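UDP-4-amino-4,6-dideoxy-N-acetyl-beta-L-altrosamine transaminase (PDB 2FNU) catalyses the second step in making pseudaminic acid, a flagellin-modifying sugar: PLP-dependent transamination of a UDP-linked 4-hexulose to UDP-4-amino-4,6-dideoxy-N-acetyl-beta-L-altrosamine. Local coordinates at residues K104-I109 with A131-E136; P272-L277 with H284-L289; E8-K13 with H350-L355. All coordinates share one frame; numbering follows the deposited sequence.

Contact 1 (K104-I109 with A131-E136)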
loop_
_atom_site.group_PDB
_atom_site.type_symbol
_atom_site.label_atom_id
_atom_site.label_comp_id
_atom_site.label_asym_id
_atom_site.label_seq_id
_atom_site.Cartn_x
_atom_site.Cartn_y
_atom_site.Cartn_z
ATOM N N LYS B 104 0.230 7.664 -30.977
ATOM C CA LYS B 104 -0.688 7.912 -32.076
ATOM C C LYS B 104 -1.741 8.943 -31.722
ATOM O O LYS B 104 -1.815 9.413 -30.581
ATOM C CB LYS B 104 -1.377 6.603 -32.433
ATOM C CG LYS B 104 -0.401 5.488 -32.859
ATOM C CD LYS B 104 -1.113 4.187 -33.204
ATOM C CE LYS B 104 -1.815 3.567 -31.990
ATOM N NZ LYS B 104 -2.383 2.220 -32.361
ATOM N N ASN B 105 -2.585 9.269 -32.702
ATOM C CA ASN B 105 -3.629 10.258 -32.488
ATOM C C ASN B 105 -4.618 9.890 -31.386
ATOM O O ASN B 105 -5.271 10.768 -30.832
ATOM C CB ASN B 105 -4.377 10.510 -33.796
ATOM C CG ASN B 105 -3.505 11.175 -34.842
ATOM O OD1 ASN B 105 -2.862 12.199 -34.580
ATOM N ND2 ASN B 105 -3.482 10.599 -36.042
ATOM N N ASP B 106 -4.719 8.603 -31.070
ATOM C CA ASP B 106 -5.660 8.149 -30.039
ATOM C C ASP B 106 -5.024 8.082 -28.661
ATOM O O ASP B 106 -5.646 7.610 -27.711
ATOM C CB ASP B 106 -6.298 6.803 -30.427
ATOM C CG ASP B 106 -5.280 5.680 -30.584
ATOM O OD1 ASP B 106 -4.088 5.851 -30.226
ATOM O OD2 ASP B 106 -5.675 4.587 -31.048
ATOM N N GLY B 107 -3.789 8.575 -28.545
ATOM C CA GLY B 107 -3.088 8.575 -27.262
ATOM C C GLY B 107 -2.276 7.334 -26.963
ATOM O O GLY B 107 -1.466 7.348 -26.026
ATOM N N ASN B 108 -2.469 6.271 -27.743
ATOM C CA ASN B 108 -1.768 5.009 -27.481
ATOM C C ASN B 108 -0.372 4.931 -28.090
ATOM O O ASN B 108 -0.083 5.577 -29.098
ATOM C CB ASN B 108 -2.605 3.823 -27.972
ATOM C CG ASN B 108 -3.643 3.382 -26.952
ATOM O OD1 ASN B 108 -3.557 3.736 -25.788
ATOM N ND2 ASN B 108 -4.619 2.590 -27.393
ATOM N N ILE B 109 0.480 4.118 -27.478
ATOM C CA ILE B 109 1.848 3.949 -27.961
ATOM C C ILE B 109 1.806 3.527 -29.441
ATOM O O ILE B 109 0.948 2.750 -29.844
ATOM C CB ILE B 109 2.595 2.915 -27.066
ATOM C CG1 ILE B 109 4.117 3.019 -27.207
ATOM C CG2 ILE B 109 2.127 1.472 -27.336
ATOM C CD1 ILE B 109 4.881 2.151 -26.191
ATOM N N ALA B 131 -7.131 5.730 -21.821
ATOM C CA ALA B 131 -8.573 5.979 -21.699
ATOM C C ALA B 131 -9.406 4.713 -21.656
ATOM O O ALA B 131 -10.633 4.786 -21.609
ATOM C CB ALA B 131 -9.090 6.936 -22.813
ATOM N N GLY B 132 -8.735 3.559 -21.651
ATOM C CA GLY B 132 -9.407 2.271 -21.783
ATOM C C GLY B 132 -9.297 1.638 -23.147
ATOM O O GLY B 132 -9.661 0.476 -23.318
ATOM N N LYS B 133 -8.770 2.364 -24.128
ATOM C CA LYS B 133 -8.673 1.810 -25.475
ATOM C C LYS B 133 -7.475 0.870 -25.569
ATOM O O LYS B 133 -6.334 1.275 -25.337
ATOM C CB LYS B 133 -8.539 2.927 -26.508
ATOM C CG LYS B 133 -8.486 2.392 -27.936
ATOM C CD LYS B 133 -8.306 3.529 -28.938
ATOM C CE LYS B 133 -8.572 3.066 -30.354
ATOM N NZ LYS B 133 -8.521 4.257 -31.274
ATOM N N SER B 134 -7.728 -0.388 -25.938
ATOM C CA SER B 134 -6.618 -1.340 -26.085
ATOM C C SER B 134 -5.612 -0.851 -27.107
ATOM O O SER B 134 -5.985 -0.355 -28.181
ATOM C CB SER B 134 -7.144 -2.714 -26.519
ATOM O OG SER B 134 -6.060 -3.619 -26.717
ATOM N N VAL B 135 -4.327 -1.024 -26.783
ATOM C CA VAL B 135 -3.284 -0.842 -27.786
ATOM C C VAL B 135 -3.372 -1.941 -28.840
ATOM O O VAL B 135 -4.206 -2.860 -28.739
ATOM C CB VAL B 135 -1.894 -0.872 -27.139
ATOM C CG1 VAL B 135 -1.819 0.171 -26.010
ATOM C CG2 VAL B 135 -1.572 -2.280 -26.585
ATOM N N GLU B 136 -2.519 -1.842 -29.864
ATOM C CA GLU B 136 -2.489 -2.830 -30.931
ATOM C C GLU B 136 -1.745 -4.072 -30.466
ATOM O O GLU B 136 -0.539 -4.256 -30.705
ATOM C CB GLU B 136 -1.880 -2.218 -32.199
ATOM C CG GLU B 136 -2.857 -1.319 -32.931
ATOM C CD GLU B 136 -4.091 -2.086 -33.375
ATOM O OE1 GLU B 136 -5.210 -1.691 -33.005
ATOM O OE2 GLU B 136 -3.932 -3.129 -34.042
HETATM O O HOH W 1 -0.673 0.423 -30.118
#

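Contact 2 (P272-L277 with H284-L289)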
loop_
_atom_site.group_PDB
_atom_site.type_symbol
_atom_site.label_atom_id
_atom_site.label_comp_id
_atom_site.label_asym_id
_atom_site.label_seq_id
_atom_site.Cartn_x
_atom_site.Cartn_y
_atom_site.Cartn_z
ATOM N N PRO B 272 -13.579 14.335 -30.879
ATOM C CA PRO B 272 -13.670 13.312 -29.846
ATOM C C PRO B 272 -13.014 12.023 -30.340
ATOM O O PRO B 272 -13.096 11.675 -31.534
ATOM C CB PRO B 272 -15.179 13.087 -29.686
ATOM C CG PRO B 272 -15.835 14.197 -30.447
ATOM C CD PRO B 272 -14.888 14.607 -31.502
ATOM N N LEU B 273 -12.394 11.287 -29.424
ATOM C CA LEU B 273 -11.778 10.015 -29.797
ATOM C C LEU B 273 -12.788 8.870 -29.812
ATOM O O LEU B 273 -12.582 7.872 -30.506
ATOM C CB LEU B 273 -10.639 9.669 -28.834
ATOM C CG LEU B 273 -9.385 10.549 -28.909
ATOM C CD1 LEU B 273 -8.320 10.014 -27.939
ATOM C CD2 LEU B 273 -8.827 10.590 -30.333
ATOM N N HIS B 274 -13.881 9.002 -29.060
ATOM C CA HIS B 274 -14.802 7.863 -28.882
ATOM C C HIS B 274 -15.394 7.266 -30.174
ATOM O O HIS B 274 -15.506 6.043 -30.280
ATOM C CB HIS B 274 -15.868 8.175 -27.812
ATOM C CG HIS B 274 -16.868 7.082 -27.612
ATOM N ND1 HIS B 274 -16.676 6.018 -26.756
ATOM C CD2 HIS B 274 -18.075 6.884 -28.190
ATOM C CE1 HIS B 274 -17.730 5.217 -26.807
ATOM N NE2 HIS B 274 -18.594 5.728 -27.667
ATOM N N PRO B 275 -15.783 8.110 -31.149
ATOM C CA PRO B 275 -16.319 7.528 -32.393
ATOM C C PRO B 275 -15.351 6.647 -33.178
ATOM O O PRO B 275 -15.796 5.937 -34.096
ATOM C CB PRO B 275 -16.700 8.760 -33.228
ATOM C CG PRO B 275 -16.966 9.823 -32.202
ATOM C CD PRO B 275 -15.886 9.587 -31.168
ATOM N N LEU B 276 -14.058 6.692 -32.845
ATOM C CA LEU B 276 -13.058 5.946 -33.601
ATOM C C LEU B 276 -12.803 4.540 -33.056
ATOM O O LEU B 276 -12.012 3.784 -33.631
ATOM C CB LEU B 276 -11.754 6.739 -33.655
ATOM C CG LEU B 276 -11.923 8.175 -34.170
ATOM C CD1 LEU B 276 -10.594 8.925 -34.044
ATOM C CD2 LEU B 276 -12.472 8.235 -35.617
ATOM N N LEU B 277 -13.457 4.187 -31.951
ATOM C CA LEU B 277 -13.236 2.867 -31.340
ATOM C C LEU B 277 -13.649 1.743 -32.283
ATOM O O LEU B 277 -14.665 1.848 -32.973
ATOM C CB LEU B 277 -14.029 2.737 -30.046
ATOM C CG LEU B 277 -13.603 3.564 -28.834
ATOM C CD1 LEU B 277 -14.614 3.340 -27.728
ATOM C CD2 LEU B 277 -12.221 3.157 -28.379
ATOM N N HIS B 284 -13.033 4.719 -19.462
ATOM C CA HIS B 284 -12.561 5.401 -18.258
ATOM C C HIS B 284 -12.529 6.915 -18.447
ATOM O O HIS B 284 -12.928 7.670 -17.528
ATOM C CB HIS B 284 -11.189 4.877 -17.803
ATOM C CG HIS B 284 -10.601 5.682 -16.700
ATOM N ND1 HIS B 284 -11.297 5.969 -15.541
ATOM C CD2 HIS B 284 -9.406 6.302 -16.586
ATOM C CE1 HIS B 284 -10.551 6.735 -14.762
ATOM N NE2 HIS B 284 -9.400 6.954 -15.374
ATOM N N LEU B 285 -12.022 7.345 -19.610
ATOM C CA LEU B 285 -12.000 8.774 -19.974
ATOM C C LEU B 285 -12.819 9.015 -21.223
ATOM O O LEU B 285 -13.007 8.086 -22.035
ATOM C CB LEU B 285 -10.581 9.277 -20.256
ATOM C CG LEU B 285 -9.496 9.061 -19.200
ATOM C CD1 LEU B 285 -8.099 9.491 -19.702
ATOM C CD2 LEU B 285 -9.840 9.814 -17.924
ATOM N N TYR B 286 -13.263 10.260 -21.392
ATOM C CA TYR B 286 -13.831 10.707 -22.668
ATOM C C TYR B 286 -12.937 11.853 -23.157
ATOM O O TYR B 286 -13.148 13.008 -22.771
ATOM C CB TYR B 286 -15.277 11.211 -22.501
ATOM C CG TYR B 286 -15.901 11.564 -23.824
ATOM C CD1 TYR B 286 -16.588 10.599 -24.566
ATOM C CD2 TYR B 286 -15.753 12.847 -24.362
ATOM C CE1 TYR B 286 -17.163 10.915 -25.814
ATOM C CE2 TYR B 286 -16.302 13.156 -25.601
ATOM C CZ TYR B 286 -17.003 12.192 -26.311
ATOM O OH TYR B 286 -17.557 12.494 -27.539
ATOM N N PRO B 287 -11.883 11.531 -23.929
ATOM C CA PRO B 287 -10.963 12.561 -24.428
ATOM C C PRO B 287 -11.475 13.283 -25.660
ATOM O O PRO B 287 -12.044 12.660 -26.569
ATOM C CB PRO B 287 -9.697 11.764 -24.823
ATOM C CG PRO B 287 -9.912 10.367 -24.268
ATOM C CD PRO B 287 -11.414 10.174 -24.261
ATOM N N ILE B 288 -11.245 14.594 -25.682
ATOM C CA ILE B 288 -11.405 15.349 -26.922
ATOM C C ILE B 288 -10.060 15.992 -27.259
ATOM O O ILE B 288 -9.281 16.322 -26.343
ATOM C CB ILE B 288 -12.514 16.440 -26.822
ATOM C CG1 ILE B 288 -12.142 17.501 -25.768
ATOM C CG2 ILE B 288 -13.881 15.801 -26.555
ATOM C CD1 ILE B 288 -13.133 18.695 -25.702
ATOM N N LEU B 289 -9.788 16.167 -28.553
ATOM C CA LEU B 289 -8.540 16.797 -29.005
ATOM C C LEU B 289 -8.836 18.122 -29.705
ATOM O O LEU B 289 -9.454 18.136 -30.775
ATOM C CB LEU B 289 -7.756 15.877 -29.961
ATOM C CG LEU B 289 -7.341 14.513 -29.418
ATOM C CD1 LEU B 289 -6.708 13.703 -30.540
ATOM C CD2 LEU B 289 -6.383 14.708 -28.261
HETATM O O HOH W 2 -13.917 10.626 -26.632
#

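Contact 3 (E8-K13 with H350-L355). With UD1 (uridine-diphosphate-N-acetylglucosamine), chain F.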
loop_
_atom_site.group_PDB
_atom_site.type_symbol
_atom_site.label_atom_id
_atom_site.label_comp_id
_atom_site.label_asym_id
_atom_site.label_seq_id
_atom_site.Cartn_x
_atom_site.Cartn_y
_atom_site.Cartn_z
ATOM N N GLU B 8 -15.989 9.960 -10.907
ATOM C CA GLU B 8 -16.225 9.730 -9.482
ATOM C C GLU B 8 -16.617 8.283 -9.217
ATOM O O GLU B 8 -17.003 7.558 -10.144
ATOM C CB GLU B 8 -17.290 10.678 -8.944
ATOM C CG GLU B 8 -18.587 10.563 -9.616
ATOM C CD GLU B 8 -19.553 11.694 -9.251
ATOM O OE1 GLU B 8 -20.713 11.366 -9.044
ATOM O OE2 GLU B 8 -19.174 12.879 -9.189
ATOM N N PRO B 9 -16.522 7.846 -7.947
ATOM C CA PRO B 9 -16.931 6.486 -7.646
ATOM C C PRO B 9 -18.448 6.359 -7.736
ATOM O O PRO B 9 -19.166 7.331 -7.489
ATOM C CB PRO B 9 -16.468 6.297 -6.190
ATOM C CG PRO B 9 -16.483 7.688 -5.598
ATOM C CD PRO B 9 -16.054 8.578 -6.747
ATOM N N CYS B 10 -18.912 5.159 -8.056
ATOM C CA CYS B 10 -20.338 4.919 -8.224
ATOM C C CYS B 10 -20.737 3.701 -7.405
ATOM O O CYS B 10 -20.888 2.602 -7.945
ATOM C CB CYS B 10 -20.660 4.712 -9.707
ATOM S SG CYS B 10 -20.214 6.149 -10.733
ATOM N N LEU B 11 -20.908 3.906 -6.096
ATOM C CA LEU B 11 -21.330 2.823 -5.196
ATOM C C LEU B 11 -22.838 2.787 -5.069
ATOM O O LEU B 11 -23.476 3.834 -5.102
ATOM C CB LEU B 11 -20.715 3.020 -3.801
ATOM C CG LEU B 11 -19.339 2.389 -3.553
ATOM C CD1 LEU B 11 -18.355 2.737 -4.638
ATOM C CD2 LEU B 11 -18.799 2.781 -2.186
ATOM N N ASP B 12 -23.391 1.588 -4.902
ATOM C CA ASP B 12 -24.834 1.429 -4.677
ATOM C C ASP B 12 -25.084 0.687 -3.363
ATOM O O ASP B 12 -24.155 0.399 -2.614
ATOM C CB ASP B 12 -25.515 0.725 -5.866
ATOM C CG ASP B 12 -25.025 -0.706 -6.085
ATOM O OD1 ASP B 12 -25.334 -1.276 -7.158
ATOM O OD2 ASP B 12 -24.335 -1.279 -5.213
ATOM N N LYS B 13 -26.346 0.370 -3.080
ATOM C CA LYS B 13 -26.670 -0.252 -1.784
ATOM C C LYS B 13 -26.042 -1.627 -1.572
ATOM O O LYS B 13 -25.732 -2.000 -0.434
ATOM C CB LYS B 13 -28.195 -0.279 -1.541
ATOM C CG LYS B 13 -29.017 -1.061 -2.559
ATOM C CD LYS B 13 -29.272 -2.505 -2.114
ATOM C CE LYS B 13 -30.175 -3.251 -3.094
ATOM N NZ LYS B 13 -31.543 -2.658 -3.154
ATOM N N HIS B 350 -18.537 9.115 -16.230
ATOM C CA HIS B 350 -18.619 8.064 -15.203
ATOM C C HIS B 350 -20.047 7.518 -15.186
ATOM O O HIS B 350 -20.955 8.087 -15.806
ATOM C CB HIS B 350 -18.205 8.573 -13.817
ATOM C CG HIS B 350 -19.020 9.728 -13.339
ATOM N ND1 HIS B 350 -20.254 9.568 -12.741
ATOM C CD2 HIS B 350 -18.779 11.062 -13.367
ATOM C CE1 HIS B 350 -20.738 10.758 -12.422
ATOM N NE2 HIS B 350 -19.870 11.682 -12.801
ATOM N N ALA B 351 -20.240 6.387 -14.516
ATOM C CA ALA B 351 -21.509 5.661 -14.634
ATOM C C ALA B 351 -22.703 6.387 -14.029
ATOM O O ALA B 351 -23.849 6.036 -14.320
ATOM C CB ALA B 351 -21.381 4.287 -14.022
ATOM N N ASN B 352 -22.449 7.377 -13.183
ATOM C CA ASN B 352 -23.561 8.105 -12.550
ATOM C C ASN B 352 -23.904 9.423 -13.222
ATOM O O ASN B 352 -24.737 10.181 -12.712
ATOM C CB ASN B 352 -23.297 8.333 -11.066
ATOM C CG ASN B 352 -23.658 7.113 -10.207
ATOM O OD1 ASN B 352 -24.422 6.234 -10.627
ATOM N ND2 ASN B 352 -23.133 7.077 -8.990
ATOM N N LEU B 353 -23.283 9.694 -14.363
ATOM C CA LEU B 353 -23.550 10.915 -15.105
ATOM C C LEU B 353 -24.748 10.681 -16.017
ATOM O O LEU B 353 -24.630 10.001 -17.043
ATOM C CB LEU B 353 -22.306 11.279 -15.919
ATOM C CG LEU B 353 -22.170 12.703 -16.449
ATOM C CD1 LEU B 353 -22.119 13.709 -15.300
ATOM C CD2 LEU B 353 -20.918 12.779 -17.327
ATOM N N ASN B 354 -25.898 11.230 -15.627
ATOM C CA ASN B 354 -27.141 10.930 -16.351
ATOM C C ASN B 354 -27.259 11.682 -17.677
ATOM O O ASN B 354 -26.467 12.579 -17.985
ATOM C CB ASN B 354 -28.385 11.103 -15.463
ATOM C CG ASN B 354 -28.655 12.548 -15.079
ATOM O OD1 ASN B 354 -28.152 13.478 -15.701
ATOM N ND2 ASN B 354 -29.481 12.742 -14.056
ATOM N N LEU B 355 -28.255 11.305 -18.460
ATOM C CA LEU B 355 -28.397 11.841 -19.803
ATOM C C LEU B 355 -28.510 13.363 -19.829
ATOM O O LEU B 355 -27.865 14.034 -20.635
ATOM C CB LEU B 355 -29.596 11.176 -20.493
ATOM C CG LEU B 355 -30.027 11.693 -21.861
ATOM C CD1 LEU B 355 -28.911 11.524 -22.853
ATOM C CD2 LEU B 355 -31.258 10.946 -22.324
HETATM C "C1'" UD1 F . -3.989 10.624 -10.950
HETATM C "C2'" UD1 F . -4.228 10.423 -12.456
HETATM C "C3'" UD1 F . -5.200 9.283 -12.747
HETATM C "C4'" UD1 F . -4.829 8.032 -11.940
HETATM C "C5'" UD1 F . -4.558 8.295 -10.446
HETATM C "C6'" UD1 F . -5.851 8.452 -9.641
HETATM C "C7'" UD1 F . -3.913 12.556 -13.656
HETATM C "C8'" UD1 F . -4.511 13.875 -14.065
HETATM N "N2'" UD1 F . -4.711 11.672 -13.047
HETATM O "O1'" UD1 F . -5.129 11.234 -10.341
HETATM O "O3'" UD1 F . -5.168 8.953 -14.156
HETATM O "O5'" UD1 F . -3.662 9.404 -10.256
HETATM O "O7'" UD1 F . -2.752 12.316 -13.885
HETATM N N1 UD1 F . -12.257 12.085 -7.060
HETATM C C2 UD1 F . -13.452 11.578 -6.511
HETATM N N3 UD1 F . -13.403 10.697 -5.499
HETATM C C4 UD1 F . -12.238 10.287 -4.978
HETATM C C5 UD1 F . -11.020 10.751 -5.475
HETATM C C6 UD1 F . -11.019 11.664 -6.522
HETATM O O2 UD1 F . -14.557 11.951 -6.978
HETATM O O4 UD1 F . -12.246 9.471 -4.038
HETATM C C1B UD1 F . -12.343 13.063 -8.164
HETATM C C2B UD1 F . -12.438 14.449 -7.542
HETATM O "O2'" UD1 F . -13.409 15.218 -8.257
HETATM C C3B UD1 F . -11.055 15.036 -7.722
HETATM C C4B UD1 F . -10.568 14.355 -8.985
HETATM O O4B UD1 F . -11.169 13.055 -8.987
HETATM O O3B UD1 F . -11.058 16.461 -7.869
HETATM C C5B UD1 F . -9.058 14.232 -8.969
HETATM O O5B UD1 F . -8.663 13.585 -10.171
HETATM P PA UD1 F . -7.131 13.718 -10.660
HETATM O O1A UD1 F . -6.937 12.792 -11.852
HETATM O O2A UD1 F . -6.808 15.196 -10.797
HETATM O O3A UD1 F . -6.441 13.108 -9.328
HETATM P PB UD1 F . -4.961 12.456 -9.293
HETATM O O1B UD1 F . -3.949 13.446 -9.851
HETATM O O2B UD1 F . -4.776 11.852 -7.909
HETATM O O HOH W 3 -21.215 9.076 -8.129
HETATM O O HOH W 4 -24.012 4.404 -7.807
#

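Contact 1 (K104-I109 with A131-E136)
Asn108 and Val135 bring the two backbones nearest, CA to CA 6.1 Å, where two loops that follow strands 97-100 and 122-128 of the large mixed sheet of a fold type I aminotransferase lie against each other. The first loop is organised by a type I beta turn from Lys104 to Gly107 and an overlapping Asx turn: Asp106 OD1 accepts from Asn108 N at 3.0 Å, met from above the carboxylate plane. The other oxygen, OD2, faces the partner loop. Lys133 reaches it with a chain extended along its whole length, CG opposite the backbone N (chi1 -178°), crossing Asp106 at about a right angle and placing NZ 2.9 Å from OD2, on the anti lone pair, as a salt bridge. The amide of Asn108, its side chain about 9 Å from the bound PMP, is gripped at both ends. Its ND2 donates to Lys133 O at 3.0 Å in a nearly straight bond (165°), with the acceptor close to the amide plane, while OD1 accepts from Tyr130 N, which fixes the rotation of the group. Val135 CG1 packs against Asn108 CG at 3.8 Å. Lys104 makes its salt bridge with Glu111, and its bent chain brings NZ across Glu136 CG. A water next to NZ, which gives it a weak bond, spans the loops, donating to Ile109 O at 2.8 Å and accepting from Glu136 N at 2.9 Å.

Contact 2 (P272-L277 with H284-L289)
Pro272 and Tyr286 lie side by side and point the same way, so the proline ring runs alongside the phenol end: Pro272 CB is 3.3 Å from Tyr286 OH. The tyrosine is directed there by a CG set opposite the backbone N (chi1 -175°), and its hydroxyl is hydrogen-bonded to Asp261 of helix 246-264, which holds the ring against that helix. Further along the same ring, His274 CB approaches CE1 obliquely at 3.6 Å. Leu273 packs on other residues of the strand, its two methyl groups parting. CD1 meets Pro287 CB at 3.8 Å, the two side chains crossing at about a right angle, whereas CD2 reaches Leu289 CD1, also at 3.8 Å. Between these two groups of contacts runs the backbone link, Leu273 N to Pro287 O, 3.2 Å long and nearly straight at 168°. The same carbonyl takes a second donor, a water at 2.8 Å from Pro287 O that also accepts from His274 N; this water sits over the centre of one Tyr286 ring face. One carbonyl oxygen thus joins the start of the 3-10 turn 274-276 to the strand. Pro272 and Ile288 form an antiparallel non-hydrogen-bonded pair, CA to CA 4.2 Å, as expected where strand 270-272 flanks strand 286-290 in the three-stranded antiparallel sheet of the small C-terminal domain of fold type I aminotransferases.

Contact 3 (E8-K13 with H350-L355)
The ring of His350 is sandwiched between Glu8 and Leu353. Over one face Glu8 CG stands above the ring centre, 3.5 Å from the centroid, in a CH-pi contact, and the carboxylate beyond it lies stacked with its plane only 14° from that of the ring. On the opposite face Leu353 CB sits offset toward the rim, and at the edge, in plane, comes Asn352 CB. The Glu8 torsion explains the overlap: CG is tucked between the backbone N and the carbonyl carbon (chi1 59°), and the chain then runs extended, which brings OE1 to 3.4 Å from His350 CE1.

His350 opens a type I beta turn ending at Leu353. Inside it Asn352 N donates to His350 ND1 at 3.1 Å, a bent bond (138°) with the donor tilted from the ring plane, so the turn helps to orient the ring. The turn leads into helix 355-370, which Asn354 N-caps, while the facing loop leads into helix 13-23, N-capped by Asp12; the contact therefore joins the approaches to two helices far apart in sequence.

Cys10 points at the turn, its SG 3.5 Å from Asn352 ND2 and 4.0 Å from Ala351 CB, and it meets the His350 ring obliquely. The donors of Asn352 ND2 go to two waters, one of which donates to Pro9 O and Glu8 OE1, the other to Leu11 O. Glu8 N is buried here with no partner in the model.

Glu8 and Pro9 also touch the nucleotide. Glu8 CB is 3.6 Å from O2 of the uracil, and Pro9 CD comes equally near its N3, so both residues line the uridine end of the UD1 pocket. Lys26 of the second subunit packs on Glu8, Pro9 and Asn352, and this subunit also donates to UD1 through Leu28 N and Gln30 NE2.

Overall arrangement
From the N terminus the chain first passes 8-13, whose partner 350-355 arrives only after 336 further residues; contact 3 thus spans nearly the whole chain, and contacts 1 and 2 both fall within that span, in series. Contact 1 closes a loop of 21 residues that includes strand 122-128 of the large sheet. Contact 2 closes a six-residue loop leading into the middle strand of the small antiparallel sheet. These two touch, with centres about 10 Å apart: Asn105 O lies 3.3 Å from Leu289 CD1, so a loop following a large-sheet strand packs on the small sheet's strand 286-290. Contact 3 stands apart, its centre about 19 Å from that of contact 2, beside the nucleotide and the second subunit.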